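Local coordinates for protein putative eukaryotic translation initiation factor eIF-4E (Leishmania major, PDB 5WB5) that probably binds the 7-methylguanosine cap of messenger RNA, including the cap-4 form, and acts as an initiation factor in translation, at residues A[60-65]-A[140-145]; A[50-55]-A[77-82]. All blocks are in the same frame, centred on the assembly; numbering follows the deposited sequence.

Contact 1 of 2, residues A[60-65]-A[140-145]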
ATOM      1  N   VAL A  60      -5.628  -7.553   9.765  1.00 23.97           N
ATOM      2  CA  VAL A  60      -6.820  -6.868  10.263  1.00 43.17           C
ATOM      3  C   VAL A  60      -7.074  -5.602   9.450  1.00 65.15           C
ATOM      4  O   VAL A  60      -8.203  -5.332   9.007  1.00 38.79           O
ATOM      5  CB  VAL A  60      -6.673  -6.560  11.763  1.00 62.58           C
ATOM      6  CG1 VAL A  60      -7.838  -5.729  12.259  1.00 81.04           C
ATOM      7  CG2 VAL A  60      -6.590  -7.850  12.562  1.00 67.77           C
ATOM      8  N   MET A  61      -6.024  -4.802   9.254  1.00 27.38           N
ATOM      9  CA  MET A  61      -6.106  -3.655   8.360  1.00 42.57           C
ATOM     10  C   MET A  61      -6.727  -4.060   7.030  1.00 45.49           C
ATOM     11  O   MET A  61      -7.697  -3.448   6.568  1.00 72.49           O
ATOM     12  CB  MET A  61      -4.708  -3.070   8.149  1.00 40.60           C
ATOM     13  CG  MET A  61      -4.649  -1.846   7.250  1.00 46.72           C
ATOM     14  SD  MET A  61      -2.965  -1.494   6.704  1.00 34.27           S
ATOM     15  CE  MET A  61      -2.752  -2.759   5.456  1.00 45.97           C
ATOM     16  N   LEU A  62      -6.179  -5.103   6.404  1.00 23.99           N
ATOM     17  CA  LEU A  62      -6.731  -5.580   5.139  1.00 29.82           C
ATOM     18  C   LEU A  62      -8.210  -5.906   5.275  1.00 37.68           C
ATOM     19  O   LEU A  62      -9.011  -5.579   4.391  1.00 35.14           O
ATOM     20  CB  LEU A  62      -5.967  -6.809   4.654  1.00 54.94           C
ATOM     21  CG  LEU A  62      -4.631  -6.572   3.956  1.00 68.45           C
ATOM     22  CD1 LEU A  62      -3.974  -7.906   3.652  1.00 59.04           C
ATOM     23  CD2 LEU A  62      -4.811  -5.763   2.679  1.00 47.39           C
ATOM     24  N   ARG A  63      -8.588  -6.565   6.371  1.00 23.40           N
ATOM     25  CA  ARG A  63      -9.989  -6.894   6.596  1.00 23.24           C
ATOM     26  C   ARG A  63     -10.858  -5.651   6.495  1.00 38.20           C
ATOM     27  O   ARG A  63     -11.899  -5.657   5.829  1.00 30.73           O
ATOM     28  CB  ARG A  63     -10.160  -7.548   7.968  1.00 23.27           C
ATOM     29  CG  ARG A  63     -11.581  -8.002   8.283  1.00 47.29           C
ATOM     30  CD  ARG A  63     -11.741  -8.276   9.773  1.00 45.13           C
ATOM     31  NE  ARG A  63     -10.780  -9.271  10.235  1.00 35.07           N
ATOM     32  CZ  ARG A  63     -10.310  -9.351  11.477  1.00 24.87           C
ATOM     33  NH1 ARG A  63     -10.700  -8.489  12.405  1.00 43.52           N
ATOM     34  NH2 ARG A  63      -9.434 -10.300  11.788  1.00 62.41           N
ATOM     35  N   TYR A  64     -10.443  -4.568   7.148  1.00 38.90           N
ATOM     36  CA  TYR A  64     -11.281  -3.374   7.200  1.00 49.55           C
ATOM     37  C   TYR A  64     -10.961  -2.354   6.110  1.00 58.24           C
ATOM     38  O   TYR A  64     -11.556  -1.272   6.106  1.00 62.54           O
ATOM     39  CB  TYR A  64     -11.180  -2.723   8.582  1.00 42.79           C
ATOM     40  CG  TYR A  64     -11.895  -3.524   9.648  1.00 34.12           C
ATOM     41  CD1 TYR A  64     -13.283  -3.613   9.660  1.00 24.54           C
ATOM     42  CD2 TYR A  64     -11.187  -4.204  10.633  1.00 42.40           C
ATOM     43  CE1 TYR A  64     -13.942  -4.349  10.624  1.00 54.25           C
ATOM     44  CE2 TYR A  64     -11.838  -4.939  11.601  1.00 44.74           C
ATOM     45  CZ  TYR A  64     -13.215  -5.010  11.592  1.00 63.68           C
ATOM     46  OH  TYR A  64     -13.863  -5.745  12.556  1.00 40.93           O
ATOM     47  N   MET A  65     -10.061  -2.667   5.184  1.00 54.49           N
ATOM     48  CA  MET A  65      -9.850  -1.811   4.027  1.00 42.66           C
ATOM     49  C   MET A  65     -10.936  -2.051   2.986  1.00 50.84           C
ATOM     50  O   MET A  65     -11.525  -3.132   2.906  1.00 45.70           O
ATOM     51  CB  MET A  65      -8.482  -2.068   3.398  1.00 69.93           C
ATOM     52  CG  MET A  65      -7.332  -1.356   4.083  1.00 82.24           C
ATOM     53  SD  MET A  65      -5.722  -1.814   3.399  1.00 49.44           S
ATOM     54  CE  MET A  65      -5.910  -1.348   1.683  1.00 83.01           C
ATOM     55  N   ASN A 140      -1.087  -8.624  -3.029  1.00 21.05           N
ATOM     56  CA  ASN A 140       0.227  -9.235  -3.193  1.00 20.94           C
ATOM     57  C   ASN A 140       1.339  -8.222  -2.957  1.00 28.47           C
ATOM     58  O   ASN A 140       2.334  -8.525  -2.285  1.00 45.17           O
ATOM     59  CB  ASN A 140       0.350  -9.851  -4.585  1.00 57.09           C
ATOM     60  CG  ASN A 140      -0.468 -11.120  -4.739  1.00 37.50           C
ATOM     61  OD1 ASN A 140      -0.844 -11.759  -3.755  1.00 20.80           O
ATOM     62  ND2 ASN A 140      -0.741 -11.498  -5.980  1.00 41.52           N
ATOM     63  N   VAL A 141       1.191  -7.010  -3.495  1.00 32.21           N
ATOM     64  CA  VAL A 141       2.233  -6.002  -3.321  1.00 29.00           C
ATOM     65  C   VAL A 141       2.295  -5.543  -1.870  1.00 27.57           C
ATOM     66  O   VAL A 141       3.380  -5.289  -1.333  1.00 21.11           O
ATOM     67  CB  VAL A 141       2.003  -4.821  -4.281  1.00 29.90           C
ATOM     68  CG1 VAL A 141       3.041  -3.729  -4.049  1.00 27.65           C
ATOM     69  CG2 VAL A 141       2.061  -5.306  -5.717  1.00 21.25           C
ATOM     70  N   LEU A 142       1.144  -5.438  -1.205  1.00 21.18           N
ATOM     71  CA  LEU A 142       1.161  -5.076   0.209  1.00 32.78           C
ATOM     72  C   LEU A 142       1.864  -6.146   1.039  1.00 43.43           C
ATOM     73  O   LEU A 142       2.665  -5.828   1.932  1.00 62.05           O
ATOM     74  CB  LEU A 142      -0.267  -4.854   0.706  1.00 21.26           C
ATOM     75  CG  LEU A 142      -0.818  -3.445   0.505  1.00 33.55           C
ATOM     76  CD1 LEU A 142      -2.337  -3.446   0.623  1.00 41.50           C
ATOM     77  CD2 LEU A 142      -0.199  -2.493   1.526  1.00 43.42           C
ATOM     78  N   MET A 143       1.573  -7.421   0.759  1.00 45.85           N
ATOM     79  CA  MET A 143       2.210  -8.510   1.491  1.00 32.56           C
ATOM     80  C   MET A 143       3.708  -8.539   1.227  1.00 31.54           C
ATOM     81  O   MET A 143       4.497  -8.820   2.134  1.00 38.63           O
ATOM     82  CB  MET A 143       1.579  -9.850   1.109  1.00 37.12           C
ATOM     83  CG  MET A 143       0.171 -10.056   1.644  1.00 39.61           C
ATOM     84  SD  MET A 143      -0.492 -11.696   1.305  1.00 62.75           S
ATOM     85  CE  MET A 143      -0.490 -11.690  -0.481  1.00 58.25           C
ATOM     86  N   ALA A 144       4.120  -8.261  -0.011  1.00 22.43           N
ATOM     87  CA  ALA A 144       5.545  -8.183  -0.315  1.00 20.77           C
ATOM     88  C   ALA A 144       6.195  -7.015   0.414  1.00 70.48           C
ATOM     89  O   ALA A 144       7.353  -7.106   0.842  1.00 25.79           O
ATOM     90  CB  ALA A 144       5.750  -8.057  -1.823  1.00 38.54           C
ATOM     91  N   THR A 145       5.469  -5.909   0.564  1.00 34.21           N
ATOM     92  CA  THR A 145       6.010  -4.770   1.293  1.00 44.62           C
ATOM     93  C   THR A 145       6.260  -5.139   2.750  1.00 32.81           C
ATOM     94  O   THR A 145       7.385  -5.027   3.252  1.00 34.38           O
ATOM     95  CB  THR A 145       5.056  -3.577   1.191  1.00 52.79           C
ATOM     96  OG1 THR A 145       4.786  -3.297  -0.188  1.00 42.21           O
ATOM     97  CG2 THR A 145       5.662  -2.337   1.847  1.00 21.72           C
TER
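Leu62 lays its CD2 methyl against CD1 of Leu142, 4.0 Å away, where helices 55-64 and 133-147 lie next to each other on the curved antiparallel sheet of the eIF4E fold. The two leucines run past each other in opposite directions, meeting branch to branch. On Leu142 the touching methyl is the one carried farthest from the backbone, since CD1 is nearly anti to CA (chi2 162°). On Leu62 it is instead the other branch, CD2, that faces the neighbouring helix. Met65 adds a second apolar neighbour. Its chain runs straight through CG and then bends at the sulfur (chi3 59°), which leaves the terminal CE 4.3 Å from the same Leu142 CD1.

One methyl of helix 133-147 therefore receives both partners, while the backbones stay well apart, with Leu62 CA and Leu142 CA 9.3 Å from each other. The two segments bury only 134 Å² between them, and the floor of the contact is supplied by the sheet: Phe79 and Ile167 pack on Leu142, and Leu29 and Tyr77 on Met65. The outer side of the helices is used differently. There Tyr64 OH and Asn140 OD1 hydrogen-bond to the chain of another protein, in keeping with the partner-binding role of the helical surface in eIF4E proteins.

Within helix 133-147, Val141 O accepts two hydrogen bonds from one residue. Thr145 N supplies the regular helical bond at 2.9 Å, and Thr145 OG1 folds back to 2.7 Å from Val141 O. The hydroxyl approaches at a C=O...OG1 angle of 143°, tilted out of the carbonyl plane to one side, with the amide nitrogen on the other.

Contact 2 of 2, residues A[50-55]-A[77-82]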
ATOM      1  N   MET A  50      -4.289   3.917   9.901  1.00 58.71           N
ATOM      2  CA  MET A  50      -3.889   2.887  10.849  1.00 50.41           C
ATOM      3  C   MET A  50      -2.420   2.547  10.656  1.00 48.98           C
ATOM      4  O   MET A  50      -1.909   2.541   9.531  1.00 57.08           O
ATOM      5  CB  MET A  50      -4.752   1.633  10.677  1.00 44.36           C
ATOM      6  CG  MET A  50      -4.397   0.486  11.598  1.00 32.21           C
ATOM      7  SD  MET A  50      -5.444  -0.947  11.280  1.00129.97           S
ATOM      8  CE  MET A  50      -4.658  -2.165  12.337  1.00 59.16           C
ATOM      9  N   THR A  51      -1.754   2.251  11.767  1.00 52.50           N
ATOM     10  CA  THR A  51      -0.376   1.784  11.760  1.00 29.93           C
ATOM     11  C   THR A  51      -0.334   0.316  12.160  1.00 41.16           C
ATOM     12  O   THR A  51      -1.019  -0.104  13.100  1.00 34.75           O
ATOM     13  CB  THR A  51       0.495   2.610  12.709  1.00 28.05           C
ATOM     14  OG1 THR A  51       0.460   3.986  12.315  1.00 40.02           O
ATOM     15  CG2 THR A  51       1.945   2.124  12.684  1.00 47.29           C
ATOM     16  N   VAL A  52       0.472  -0.458  11.439  1.00 27.95           N
ATOM     17  CA  VAL A  52       0.602  -1.893  11.646  1.00 36.19           C
ATOM     18  C   VAL A  52       2.044  -2.199  12.020  1.00 44.34           C
ATOM     19  O   VAL A  52       2.984  -1.674  11.408  1.00 40.86           O
ATOM     20  CB  VAL A  52       0.182  -2.690  10.394  1.00 37.92           C
ATOM     21  CG1 VAL A  52      -1.275  -2.419  10.058  1.00 33.26           C
ATOM     22  CG2 VAL A  52       1.075  -2.349   9.212  1.00 25.98           C
ATOM     23  N   HIS A  53       2.209  -3.057  13.031  1.00 73.38           N
ATOM     24  CA  HIS A  53       3.516  -3.509  13.482  1.00 61.79           C
ATOM     25  C   HIS A  53       3.696  -5.018  13.395  1.00 56.10           C
ATOM     26  O   HIS A  53       4.807  -5.502  13.639  1.00 59.41           O
ATOM     27  CB  HIS A  53       3.763  -3.073  14.936  1.00 61.75           C
ATOM     28  CG  HIS A  53       3.373  -1.655  15.219  1.00 48.11           C
ATOM     29  ND1 HIS A  53       2.062  -1.262  15.375  1.00 56.33           N
ATOM     30  CD2 HIS A  53       4.123  -0.538  15.377  1.00 43.30           C
ATOM     31  CE1 HIS A  53       2.019   0.038  15.616  1.00 56.55           C
ATOM     32  NE2 HIS A  53       3.256   0.500  15.622  1.00 51.76           N
ATOM     33  N   SER A  54       2.647  -5.771  13.066  1.00 50.88           N
ATOM     34  CA  SER A  54       2.719  -7.224  13.009  1.00 34.70           C
ATOM     35  C   SER A  54       1.895  -7.734  11.835  1.00 26.73           C
ATOM     36  O   SER A  54       1.045  -7.027  11.288  1.00 38.01           O
ATOM     37  CB  SER A  54       2.216  -7.856  14.312  1.00 44.95           C
ATOM     38  OG  SER A  54       0.844  -7.555  14.519  1.00 25.73           O
ATOM     39  N   VAL A  55       2.156  -8.990  11.459  1.00 47.15           N
ATOM     40  CA  VAL A  55       1.413  -9.620  10.369  1.00 24.38           C
ATOM     41  C   VAL A  55      -0.076  -9.649  10.692  1.00 24.23           C
ATOM     42  O   VAL A  55      -0.927  -9.436   9.816  1.00 28.14           O
ATOM     43  CB  VAL A  55       1.958 -11.036  10.103  1.00 25.84           C
ATOM     44  CG1 VAL A  55       1.242 -11.674   8.921  1.00 36.16           C
ATOM     45  CG2 VAL A  55       3.463 -11.004   9.851  1.00 24.24           C
ATOM     46  N   TYR A  77      -4.854   5.063  -1.909  1.00 60.65           N
ATOM     47  CA  TYR A  77      -4.250   4.414  -0.752  1.00 41.64           C
ATOM     48  C   TYR A  77      -2.752   4.685  -0.764  1.00 25.90           C
ATOM     49  O   TYR A  77      -2.093   4.507  -1.793  1.00 36.19           O
ATOM     50  CB  TYR A  77      -4.477   2.897  -0.774  1.00 26.73           C
ATOM     51  CG  TYR A  77      -5.842   2.402  -0.345  1.00 25.13           C
ATOM     52  CD1 TYR A  77      -6.462   2.890   0.801  1.00 36.26           C
ATOM     53  CD2 TYR A  77      -6.506   1.428  -1.081  1.00 31.30           C
ATOM     54  CE1 TYR A  77      -7.707   2.427   1.191  1.00 25.26           C
ATOM     55  CE2 TYR A  77      -7.751   0.960  -0.699  1.00 24.59           C
ATOM     56  CZ  TYR A  77      -8.346   1.462   0.437  1.00 50.04           C
ATOM     57  OH  TYR A  77      -9.584   0.997   0.818  1.00 29.63           O
ATOM     58  N   HIS A  78      -2.219   5.103   0.378  1.00 34.00           N
ATOM     59  CA  HIS A  78      -0.783   5.214   0.584  1.00 36.68           C
ATOM     60  C   HIS A  78      -0.401   4.267   1.709  1.00 40.41           C
ATOM     61  O   HIS A  78      -1.164   4.094   2.660  1.00 38.88           O
ATOM     62  CB  HIS A  78      -0.361   6.646   0.944  1.00 51.18           C
ATOM     63  CG  HIS A  78      -0.974   7.700   0.074  1.00 64.77           C
ATOM     64  ND1 HIS A  78      -0.272   8.343  -0.922  1.00 50.39           N
ATOM     65  CD2 HIS A  78      -2.221   8.229   0.056  1.00 62.99           C
ATOM     66  CE1 HIS A  78      -1.060   9.219  -1.519  1.00 66.40           C
ATOM     67  NE2 HIS A  78      -2.248   9.170  -0.945  1.00 53.17           N
ATOM     68  N   PHE A  79       0.775   3.660   1.607  1.00 56.27           N
ATOM     69  CA  PHE A  79       1.235   2.691   2.601  1.00 55.60           C
ATOM     70  C   PHE A  79       2.740   2.884   2.725  1.00 26.70           C
ATOM     71  O   PHE A  79       3.493   2.439   1.856  1.00 27.67           O
ATOM     72  CB  PHE A  79       0.873   1.270   2.182  1.00 64.03           C
ATOM     73  CG  PHE A  79       1.121   0.237   3.241  1.00 51.24           C
ATOM     74  CD1 PHE A  79       0.259   0.109   4.316  1.00 45.16           C
ATOM     75  CD2 PHE A  79       2.205  -0.621   3.149  1.00 48.82           C
ATOM     76  CE1 PHE A  79       0.481  -0.848   5.288  1.00 50.79           C
ATOM     77  CE2 PHE A  79       2.431  -1.577   4.116  1.00 53.37           C
ATOM     78  CZ  PHE A  79       1.567  -1.693   5.186  1.00 56.49           C
ATOM     79  N   PHE A  80       3.173   3.564   3.787  1.00 26.77           N
ATOM     80  CA  PHE A  80       4.559   4.006   3.896  1.00 38.25           C
ATOM     81  C   PHE A  80       5.132   3.646   5.255  1.00 27.27           C
ATOM     82  O   PHE A  80       4.404   3.546   6.245  1.00 38.28           O
ATOM     83  CB  PHE A  80       4.685   5.520   3.679  1.00 39.48           C
ATOM     84  CG  PHE A  80       4.749   5.917   2.236  1.00 58.53           C
ATOM     85  CD1 PHE A  80       3.648   5.757   1.412  1.00 28.94           C
ATOM     86  CD2 PHE A  80       5.915   6.442   1.698  1.00 35.83           C
ATOM     87  CE1 PHE A  80       3.705   6.115   0.078  1.00 29.81           C
ATOM     88  CE2 PHE A  80       5.978   6.802   0.368  1.00 28.60           C
ATOM     89  CZ  PHE A  80       4.870   6.639  -0.445  1.00 33.38           C
ATOM     90  N   GLN A  81       6.452   3.459   5.299  1.00 27.38           N
ATOM     91  CA  GLN A  81       7.108   3.182   6.570  1.00 30.61           C
ATOM     92  C   GLN A  81       6.725   4.242   7.596  1.00 39.16           C
ATOM     93  O   GLN A  81       6.511   5.411   7.263  1.00 72.56           O
ATOM     94  CB  GLN A  81       8.630   3.140   6.400  1.00 40.96           C
ATOM     95  CG  GLN A  81       9.387   3.060   7.720  1.00 38.63           C
ATOM     96  CD  GLN A  81      10.857   2.741   7.538  1.00 49.28           C
ATOM     97  OE1 GLN A  81      11.313   2.466   6.427  1.00 51.48           O
ATOM     98  NE2 GLN A  81      11.609   2.768   8.634  1.00 73.68           N
ATOM     99  N   GLU A  82       6.627   3.823   8.854  1.00 51.24           N
ATOM    100  CA  GLU A  82       6.260   4.754   9.912  1.00 74.79           C
ATOM    101  C   GLU A  82       7.293   5.870  10.009  1.00 74.82           C
ATOM    102  O   GLU A  82       8.499   5.636   9.892  1.00 73.55           O
ATOM    103  CB  GLU A  82       6.140   4.027  11.250  1.00 72.98           C
ATOM    104  CG  GLU A  82       5.472   4.859  12.333  1.00 74.55           C
ATOM    105  CD  GLU A  82       5.220   4.072  13.602  1.00 72.63           C
ATOM    106  OE1 GLU A  82       5.929   3.069  13.831  1.00 79.52           O
ATOM    107  OE2 GLU A  82       4.310   4.452  14.368  1.00 81.46           O
TER
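Thr51 OG1 is hydrogen-bonded to Thr28 OG1 of strand 22-32, while its methyl CG2 turns to Glu82 and lies 3.7 Å from OE2. The carboxylate is delivered by an extended glutamate chain that meets the threonine at about a right angle. Its other oxygen, OE1, is 4.1 Å from His53 NE2, too long for a hydrogen bond. Imidazole and carboxylate planes are inclined by 65°; if protonated, the imidazole would probably be drawn to the carboxylate.

Val52, next to Thr51 in the strand, meets Phe79 instead. Its CG2 stands at the ring edge, near the ring plane and 4.1 Å from CZ. Phe79 reaches this position with CG anti to its backbone N (chi1 -171°), and its ring meets that of Trp27 with the planes almost parallel, at about 5°. Met61 of helix 55-64 touches both Val52 and Phe79.

Strand 22-32 lies between the two segments and pairs with 50-55, as in the backbone bond of Val52 with Trp27, while Tyr77 is bonded to Met169 of strand 164-171; side chains make the contact across it. This places the contact at the 47-54 margin of the curved antiparallel sheet of the eIF4E fold.

From the N terminus, strand 22-32 is followed by strand 47-54, helix 55-64 and strand 75-81. Contact 2 joins 50-55 to 77-82 and closes a loop of 21 intervening residues that holds most of helix 55-64. Contact 1 starts inside that loop, at 60-65, and ends far beyond it at 140-145, closing a loop of 74 residues that includes strands 75-81 and 97-104, so the two cross along the chain. One ties the edge strand to its second neighbour in the sheet; the other joins two helices lying over that sheet. Their centres are 9 Å apart and they share a core: Leu142 CD2 lies 3.5 Å from Phe79 CD2, and Met61 CE 3.8 Å from Phe79 CE1.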